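Local atomic coordinates of ribonucleoside-diphosphate reductase subunit beta (Clostridium botulinum, PDB entry 6ZJK), a protein that houses a di-iron centre and probably generates the radical with which ribonucleotide reductase converts ribonucleoside diphosphates to deoxyribonucleotides. Residues Glu297-Glu300 against Arg301-Tyr305; Leu309-Ala313 against Ile314-Pro318; Ser228-Phe231 against Lys232-Arg236. All blocks are in the same frame, centred on the assembly; numbering follows the deposited sequence.

Contact 1 (Glu297-Glu300 against Arg301-Tyr305); sequences ELIE and RYIKY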
loop_
_atom_site.group_PDB
_atom_site.type_symbol
_atom_site.label_atom_id
_atom_site.label_comp_id
_atom_site.label_asym_id
_atom_site.label_seq_id
_atom_site.Cartn_x
_atom_site.Cartn_y
_atom_site.Cartn_z
ATOM N N GLU A 297 10.638 -30.595 -21.556
ATOM C CA GLU A 297 11.198 -29.804 -22.615
ATOM C C GLU A 297 10.323 -28.644 -22.933
ATOM O O GLU A 297 10.780 -27.601 -23.180
ATOM C CB GLU A 297 11.371 -30.641 -23.882
ATOM C CG GLU A 297 12.199 -29.949 -24.940
ATOM C CD GLU A 297 12.118 -30.535 -26.356
ATOM O OE1 GLU A 297 12.627 -29.867 -27.245
ATOM O OE2 GLU A 297 11.575 -31.624 -26.600
ATOM N N LEU A 298 9.029 -28.808 -22.835
ATOM C CA LEU A 298 8.111 -27.738 -23.029
ATOM C C LEU A 298 8.214 -26.680 -21.944
ATOM O O LEU A 298 8.033 -25.553 -22.198
ATOM C CB LEU A 298 6.745 -28.273 -23.157
ATOM C CG LEU A 298 5.706 -27.249 -23.322
ATOM C CD1 LEU A 298 5.872 -26.551 -24.630
ATOM C CD2 LEU A 298 4.386 -27.928 -23.274
ATOM N N ILE A 299 8.555 -27.069 -20.743
ATOM C CA ILE A 299 8.751 -26.170 -19.670
ATOM C C ILE A 299 10.053 -25.428 -19.900
ATOM O O ILE A 299 10.151 -24.286 -19.615
ATOM C CB ILE A 299 8.766 -26.939 -18.330
ATOM C CG1 ILE A 299 7.383 -27.431 -17.975
ATOM C CG2 ILE A 299 9.210 -26.088 -17.206
ATOM C CD1 ILE A 299 7.369 -28.321 -16.783
ATOM N N GLU A 300 11.056 -26.114 -20.391
ATOM C CA GLU A 300 12.345 -25.527 -20.692
ATOM C C GLU A 300 12.213 -24.468 -21.735
ATOM O O GLU A 300 12.649 -23.395 -21.579
ATOM C CB GLU A 300 13.272 -26.587 -21.242
ATOM C CG GLU A 300 14.735 -26.231 -21.247
ATOM C CD GLU A 300 15.566 -26.955 -22.326
ATOM O OE1 GLU A 300 15.068 -27.882 -22.947
ATOM O OE2 GLU A 300 16.736 -26.600 -22.543
ATOM N N ARG A 301 11.559 -24.804 -22.797
ATOM C CA ARG A 301 11.390 -23.885 -23.915
ATOM C C ARG A 301 10.511 -22.693 -23.540
ATOM O O ARG A 301 10.779 -21.562 -23.960
ATOM C CB ARG A 301 10.820 -24.654 -25.114
ATOM C CG ARG A 301 11.785 -25.709 -25.723
ATOM C CD ARG A 301 11.206 -26.369 -27.000
ATOM N NE ARG A 301 10.643 -25.354 -27.886
ATOM C CZ ARG A 301 11.264 -24.762 -28.902
ATOM N NH1 ARG A 301 12.510 -25.097 -29.240
ATOM N NH2 ARG A 301 10.614 -23.826 -29.594
ATOM N N TYR A 302 9.484 -22.903 -22.716
ATOM C CA TYR A 302 8.593 -21.790 -22.394
ATOM C C TYR A 302 9.311 -20.742 -21.554
ATOM O O TYR A 302 9.262 -19.547 -21.870
ATOM C CB TYR A 302 7.332 -22.288 -21.686
ATOM C CG TYR A 302 6.334 -21.197 -21.363
ATOM C CD1 TYR A 302 5.942 -20.263 -22.324
ATOM C CD2 TYR A 302 5.761 -21.108 -20.089
ATOM C CE1 TYR A 302 5.023 -19.266 -22.018
ATOM C CE2 TYR A 302 4.845 -20.116 -19.778
ATOM C CZ TYR A 302 4.481 -19.200 -20.742
ATOM O OH TYR A 302 3.567 -18.225 -20.414
ATOM N N ILE A 303 10.020 -21.172 -20.510
ATOM C CA ILE A 303 10.705 -20.225 -19.639
ATOM C C ILE A 303 11.763 -19.443 -20.413
ATOM O O ILE A 303 11.878 -18.220 -20.265
ATOM C CB ILE A 303 11.323 -20.952 -18.428
ATOM C CG1 ILE A 303 10.259 -21.766 -17.667
ATOM C CG2 ILE A 303 11.983 -19.952 -17.495
ATOM C CD1 ILE A 303 9.066 -20.958 -17.258
ATOM N N LYS A 304 12.534 -20.130 -21.270
ATOM C CA LYS A 304 13.571 -19.455 -22.042
ATOM C C LYS A 304 12.962 -18.434 -22.991
ATOM O O LYS A 304 13.511 -17.342 -23.171
ATOM C CB LYS A 304 14.431 -20.477 -22.807
ATOM C CG LYS A 304 15.399 -21.246 -21.918
ATOM C CD LYS A 304 16.313 -22.223 -22.685
ATOM C CE LYS A 304 17.203 -23.025 -21.717
ATOM N NZ LYS A 304 18.044 -24.089 -22.378
ATOM N N TYR A 305 11.846 -18.791 -23.635
ATOM C CA TYR A 305 11.158 -17.858 -24.524
ATOM C C TYR A 305 10.725 -16.603 -23.771
ATOM O O TYR A 305 10.811 -15.488 -24.298
ATOM C CB TYR A 305 9.950 -18.545 -25.169
ATOM C CG TYR A 305 8.990 -17.607 -25.882
ATOM C CD1 TYR A 305 9.222 -17.182 -27.189
ATOM C CD2 TYR A 305 7.850 -17.146 -25.238
ATOM C CE1 TYR A 305 8.333 -16.328 -27.827
ATOM C CE2 TYR A 305 6.959 -16.295 -25.861
ATOM C CZ TYR A 305 7.202 -15.883 -27.149
ATOM O OH TYR A 305 6.301 -15.025 -27.754
#
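Glu300 and Lys304 meet one turn apart on helix 296-313, joined by a salt bridge in which Lys304 NZ lies 2.8 Å from Glu300 OE2. The lysine comes to the anti side of that oxygen, 22° out of the carboxylate plane. It gets there with its chain fully extended: CG stands beside the backbone N, which leads the methylenes back over Glu300 O, with Lys304 CG 3.5 Å from that oxygen. Glu300, its own CG anti to the backbone N at chi1 -164°, extends outward from the helix, and Lys304 runs back to meet it.

Beneath the side chains run four ordinary i to i+4 backbone bonds, from Arg301 N to Glu297 O through Lys304 N to Glu300 O. The packed side of this amphipathic turn is carried by Ile299, Tyr302 and Ile303. Ile303 CG1 sits 3.2 Å from Ile299 O, while the two isoleucine side chains only graze, Ile299 CG2 to Ile303 CG1 being 4.5 Å. This side is covered by other helices: Ile303 touches Val276 and Ile280 of helix 262-287 and Ile206 of helix 190-220, and Tyr302 reaches Ser213 of the latter.

The outer side is looser. Glu297 and Arg301 run side by side in the same direction, but only Glu297 OE1 and Arg301 CD come close, at 3.8 Å. The carboxylate and guanidinium planes stand 86° apart, and Glu297 OE1 is 5.0 Å from Arg301 NE, so no salt bridge forms between them. Two acid-base pairs at the same spacing are thus used differently: Glu300 and Lys304 probably steady each other's charge by direct contact, whereas any attraction between Glu297 and Arg301 would act over a longer distance, without a direct bond.

Contact 2 (Leu309-Ala313 against Ile314-Pro318); sequences LRLVA and IGLKP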
loop_
_atom_site.group_PDB
_atom_site.type_symbol
_atom_site.label_atom_id
_atom_site.label_comp_id
_atom_site.label_asym_id
_atom_site.label_seq_id
_atom_site.Cartn_x
_atom_site.Cartn_y
_atom_site.Cartn_z
ATOM N N LEU A 309 11.805 -12.203 -24.204
ATOM C CA LEU A 309 10.912 -11.043 -24.206
ATOM C C LEU A 309 11.286 -10.070 -23.090
ATOM O O LEU A 309 11.355 -8.859 -23.305
ATOM C CB LEU A 309 9.456 -11.490 -24.026
ATOM C CG LEU A 309 8.822 -12.560 -24.928
ATOM C CD1 LEU A 309 7.350 -12.767 -24.526
ATOM C CD2 LEU A 309 8.954 -12.245 -26.395
ATOM N N ARG A 310 11.532 -10.592 -21.881
ATOM C CA ARG A 310 11.804 -9.725 -20.740
ATOM C C ARG A 310 13.083 -8.925 -20.934
ATOM O O ARG A 310 13.114 -7.725 -20.647
ATOM C CB ARG A 310 11.895 -10.550 -19.457
ATOM C CG ARG A 310 10.716 -11.450 -19.205
ATOM C CD ARG A 310 9.385 -10.696 -19.209
ATOM N NE ARG A 310 8.281 -11.572 -18.815
ATOM C CZ ARG A 310 7.122 -11.661 -19.463
ATOM N NH1 ARG A 310 6.903 -10.930 -20.546
ATOM N NH2 ARG A 310 6.183 -12.498 -19.030
ATOM N N LEU A 311 14.139 -9.560 -21.457
ATOM C CA LEU A 311 15.411 -8.867 -21.619
ATOM C C LEU A 311 15.326 -7.816 -22.719
ATOM O O LEU A 311 15.816 -6.691 -22.549
ATOM C CB LEU A 311 16.539 -9.868 -21.906
ATOM C CG LEU A 311 17.034 -10.698 -20.711
ATOM C CD1 LEU A 311 18.217 -11.579 -21.106
ATOM C CD2 LEU A 311 17.423 -9.836 -19.537
ATOM N N VAL A 312 14.679 -8.150 -23.839
ATOM C CA VAL A 312 14.443 -7.246 -24.964
ATOM C C VAL A 312 13.784 -5.961 -24.480
ATOM O O VAL A 312 14.069 -4.864 -24.982
ATOM C CB VAL A 312 13.585 -7.953 -26.029
ATOM C CG1 VAL A 312 12.833 -6.935 -26.873
ATOM C CG2 VAL A 312 14.454 -8.846 -26.902
ATOM N N ALA A 313 12.799 -6.160 -23.604
ATOM C CA ALA A 313 11.955 -5.070 -23.116
ATOM C C ALA A 313 12.711 -4.066 -22.258
ATOM O O ALA A 313 12.216 -2.951 -22.061
ATOM C CB ALA A 313 10.767 -5.625 -22.342
ATOM N N ILE A 314 13.877 -4.424 -21.731
ATOM C CA ILE A 314 14.719 -3.456 -21.045
ATOM C C ILE A 314 16.014 -3.197 -21.820
ATOM O O ILE A 314 17.006 -2.737 -21.247
ATOM C CB ILE A 314 14.987 -3.878 -19.591
ATOM C CG1 ILE A 314 15.531 -5.305 -19.508
ATOM C CG2 ILE A 314 13.681 -3.842 -18.799
ATOM C CD1 ILE A 314 16.041 -5.655 -18.142
ATOM N N GLY A 315 16.016 -3.481 -23.122
ATOM C CA GLY A 315 17.125 -3.119 -23.984
ATOM C C GLY A 315 18.345 -4.008 -23.912
ATOM O O GLY A 315 19.426 -3.591 -24.329
ATOM N N LEU A 316 18.204 -5.248 -23.479
ATOM C CA LEU A 316 19.352 -6.131 -23.343
ATOM C C LEU A 316 19.245 -7.290 -24.329
ATOM O O LEU A 316 18.148 -7.672 -24.746
ATOM C CB LEU A 316 19.451 -6.644 -21.901
ATOM C CG LEU A 316 19.761 -5.566 -20.859
ATOM C CD1 LEU A 316 19.655 -6.147 -19.472
ATOM C CD2 LEU A 316 21.163 -5.039 -21.094
ATOM N N LYS A 317 20.401 -7.835 -24.709
ATOM C CA LYS A 317 20.361 -8.911 -25.697
ATOM C C LYS A 317 19.843 -10.199 -25.065
ATOM O O LYS A 317 20.261 -10.562 -23.957
ATOM C CB LYS A 317 21.748 -9.183 -26.285
ATOM C CG LYS A 317 22.563 -7.978 -26.703
ATOM C CD LYS A 317 22.419 -7.747 -28.203
ATOM C CE LYS A 317 23.694 -7.127 -28.798
ATOM N NZ LYS A 317 24.484 -6.328 -27.836
ATOM N N PRO A 318 19.037 -10.940 -25.827
ATOM C CA PRO A 318 18.487 -12.206 -25.324
ATOM C C PRO A 318 19.587 -13.224 -25.042
ATOM O O PRO A 318 20.685 -13.159 -25.595
ATOM C CB PRO A 318 17.582 -12.687 -26.469
ATOM C CG PRO A 318 17.367 -11.519 -27.335
ATOM C CD PRO A 318 18.571 -10.632 -27.190
#
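Leu311 O takes two backbone donors where helix 296-313 gives way to the loop: Leu316 N at 2.9 Å and Ile314 N at 3.1 Å. They approach from opposite faces of the carbonyl plane. Gly315 N turns back three residues to Val312 O, 3.0 Å away, standing well above the plane of that carbonyl.

Together, the bonds from Leu316 N to Leu311 O and from Gly315 N to Val312 O make a Schellman motif, with Gly315 as the C' residue. Its positive phi of 78° reverses the chain, and residues 316-318 then pass back beside the last turn.

That return lays side chains against the last turn. Leu311 CD2 lies 4.3 Å from Leu316 CD1, and the other branch, Leu311 CD1, touches the backbone carbonyl of Lys317, 3.7 Å from its O. At the surface Val312 CG2 meets Pro318 CG at 4.0 Å, the valine crossing the proline ring at a slant. Ile314 has CG1 wedged between its own backbone N and carbonyl carbon (chi1 53°), which carries this branch under the helix end, 3.4 Å from Leu311 O. The Ile314 side chain also rests on Met198 and Tyr201 of helix 190-220. Arg310 points away from the turn, its NE bonded to Gly205 O and its guanidinium against Tyr209, while Arg269 of helix 262-287 holds Lys317 O.

Contact 3 (Ser228-Phe231 against Lys232-Arg236); sequences STIF and KYINR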
loop_
_atom_site.group_PDB
_atom_site.type_symbol
_atom_site.label_atom_id
_atom_site.label_comp_id
_atom_site.label_asym_id
_atom_site.label_seq_id
_atom_site.Cartn_x
_atom_site.Cartn_y
_atom_site.Cartn_z
ATOM N N SER A 228 -8.458 -21.102 -11.638
ATOM C CA SER A 228 -7.773 -20.513 -12.774
ATOM C C SER A 228 -8.283 -19.094 -13.022
ATOM O O SER A 228 -7.489 -18.188 -13.290
ATOM C CB SER A 228 -7.954 -21.418 -13.996
ATOM O OG SER A 228 -7.750 -20.733 -15.213
ATOM N N THR A 229 -9.592 -18.860 -12.856
ATOM C CA THR A 229 -10.135 -17.504 -12.965
ATOM C C THR A 229 -9.457 -16.540 -11.993
ATOM O O THR A 229 -9.072 -15.426 -12.379
ATOM C CB THR A 229 -11.651 -17.522 -12.772
ATOM O OG1 THR A 229 -12.232 -18.307 -13.826
ATOM C CG2 THR A 229 -12.212 -16.121 -12.848
ATOM N N ILE A 230 -9.278 -16.946 -10.734
ATOM C CA ILE A 230 -8.511 -16.110 -9.812
ATOM C C ILE A 230 -7.117 -15.817 -10.378
ATOM O O ILE A 230 -6.654 -14.671 -10.333
ATOM C CB ILE A 230 -8.436 -16.764 -8.419
ATOM C CG1 ILE A 230 -9.806 -16.710 -7.745
ATOM C CG2 ILE A 230 -7.414 -16.073 -7.536
ATOM C CD1 ILE A 230 -9.868 -17.422 -6.361
ATOM N N PHE A 231 -6.441 -16.828 -10.963
ATOM C CA PHE A 231 -5.091 -16.569 -11.456
ATOM C C PHE A 231 -5.080 -15.655 -12.684
ATOM O O PHE A 231 -4.086 -14.964 -12.900
ATOM C CB PHE A 231 -4.329 -17.886 -11.720
ATOM C CG PHE A 231 -3.686 -18.437 -10.470
ATOM C CD1 PHE A 231 -2.505 -17.874 -9.985
ATOM C CD2 PHE A 231 -4.311 -19.440 -9.720
ATOM C CE1 PHE A 231 -1.927 -18.327 -8.784
ATOM C CE2 PHE A 231 -3.739 -19.913 -8.518
ATOM C CZ PHE A 231 -2.550 -19.352 -8.050
ATOM N N LYS A 232 -6.153 -15.616 -13.482
ATOM C CA LYS A 232 -6.223 -14.633 -14.562
ATOM C C LYS A 232 -6.241 -13.210 -14.016
ATOM O O LYS A 232 -5.661 -12.298 -14.622
ATOM C CB LYS A 232 -7.454 -14.870 -15.437
ATOM C CG LYS A 232 -7.394 -16.132 -16.291
ATOM C CD LYS A 232 -8.719 -16.329 -17.000
ATOM C CE LYS A 232 -8.730 -17.584 -17.833
ATOM N NZ LYS A 232 -9.986 -17.725 -18.630
ATOM N N TYR A 233 -6.921 -12.988 -12.882
ATOM C CA TYR A 233 -6.928 -11.645 -12.310
ATOM C C TYR A 233 -5.550 -11.262 -11.793
ATOM O O TYR A 233 -5.093 -10.124 -11.988
ATOM C CB TYR A 233 -7.974 -11.547 -11.191
ATOM C CG TYR A 233 -9.373 -11.335 -11.702
ATOM C CD1 TYR A 233 -9.832 -10.048 -12.010
ATOM C CD2 TYR A 233 -10.232 -12.403 -11.895
ATOM C CE1 TYR A 233 -11.112 -9.842 -12.483
ATOM C CE2 TYR A 233 -11.523 -12.209 -12.360
ATOM C CZ TYR A 233 -11.960 -10.923 -12.645
ATOM O OH TYR A 233 -13.241 -10.723 -13.116
ATOM N N ILE A 234 -4.869 -12.212 -11.226
ATOM C CA ILE A 234 -3.554 -11.973 -10.729
ATOM C C ILE A 234 -2.615 -11.684 -11.897
ATOM O O ILE A 234 -1.794 -10.863 -11.797
ATOM C CB ILE A 234 -3.028 -13.161 -9.959
ATOM C CG1 ILE A 234 -3.926 -13.491 -8.763
ATOM C CG2 ILE A 234 -1.653 -12.920 -9.448
ATOM C CD1 ILE A 234 -3.291 -14.445 -7.814
ATOM N N ASN A 235 -2.766 -12.429 -12.978
ATOM C CA ASN A 235 -1.970 -12.290 -14.191
ATOM C C ASN A 235 -2.163 -10.858 -14.707
ATOM O O ASN A 235 -1.242 -10.221 -14.923
ATOM C CB ASN A 235 -2.415 -13.310 -15.221
ATOM C CG ASN A 235 -1.375 -13.593 -16.300
ATOM O OD1 ASN A 235 -0.459 -12.854 -16.527
ATOM N ND2 ASN A 235 -1.548 -14.704 -16.928
ATOM N N ARG A 236 -3.391 -10.412 -14.850
ATOM C CA ARG A 236 -3.689 -9.065 -15.230
ATOM C C ARG A 236 -2.924 -8.011 -14.405
ATOM O O ARG A 236 -2.246 -7.209 -14.965
ATOM C CB ARG A 236 -5.146 -8.824 -15.217
ATOM C CG ARG A 236 -5.528 -7.487 -15.770
ATOM C CD ARG A 236 -7.000 -7.326 -15.860
ATOM N NE ARG A 236 -7.644 -7.158 -14.577
ATOM C CZ ARG A 236 -8.923 -6.928 -14.439
ATOM N NH1 ARG A 236 -9.661 -6.819 -15.469
ATOM N NH2 ARG A 236 -9.468 -6.797 -13.280
HETATM O O HOH W 1 -10.099 -20.493 -16.587
HETATM O O HOH W 2 -11.968 -17.461 -16.242
#
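The side chains of Thr229 and Tyr233 run alongside each other in one direction, with Thr229 CG2 4.0 Å from Tyr233 CE2. The ring turns an edge to the backbone as well: Tyr233 CD2 approaches Thr229 O at 3.3 Å, near the ring plane. On another side of the helix Ile234 CD1 touches two residues of the preceding turn, Phe231 CD1 at 4.1 Å and Ile230 CG2 at 4.4 Å.

Lys232 connects to this turn through water. One molecule is 2.6 Å from Thr229 OG1 and accepts from Lys232 NZ at 3.1 Å; a second is 2.7 Å from Ser228 OG, its bond from the lysine being weak. The lysine chain is extended, and with CG beside the backbone N (chi1 -70°) it runs back past Ser228 O to place NZ within reach of both waters.

All this sits on helix 225-255 of the ribonucleotide reductase small-subunit helical bundle, which further along supplies the iron ligands Glu238 and His241. Ile234 comes within about 5 Å of a ferric ion and packs on the ligand His140 of helix 124-151, so it belongs to the apolar surroundings of the metal site.

Further out, Trp71 stacks on Tyr233 and Phe215 on Phe231. Asn235, whose backbone N bonds to Phe231 O, has its ND2 held by Tyr216 OH, and Phe334 forms a cation-pi contact with Lys232.

How the contacts relate
Going from the N terminus, contact 3 comes first, within helix 225-255. The chain then runs through helix 262-287 to helix 296-313, where contact 1 occupies the early turns and contact 2 the C-terminal end, about 17 Å apart between centres. Each joins adjoining segments, so none closes a long loop, and the three follow in series without nesting or crossing. Contact 2 alone turns the chain, at the helix end. Contact 3 approaches the other two to about 7 Å between nearest atoms, without touching. Helix 190-220 lies against all three; at contact 2 helix 225-255 also meets helix 296-313 directly, while helix 262-287 packs on contacts 1 and 2.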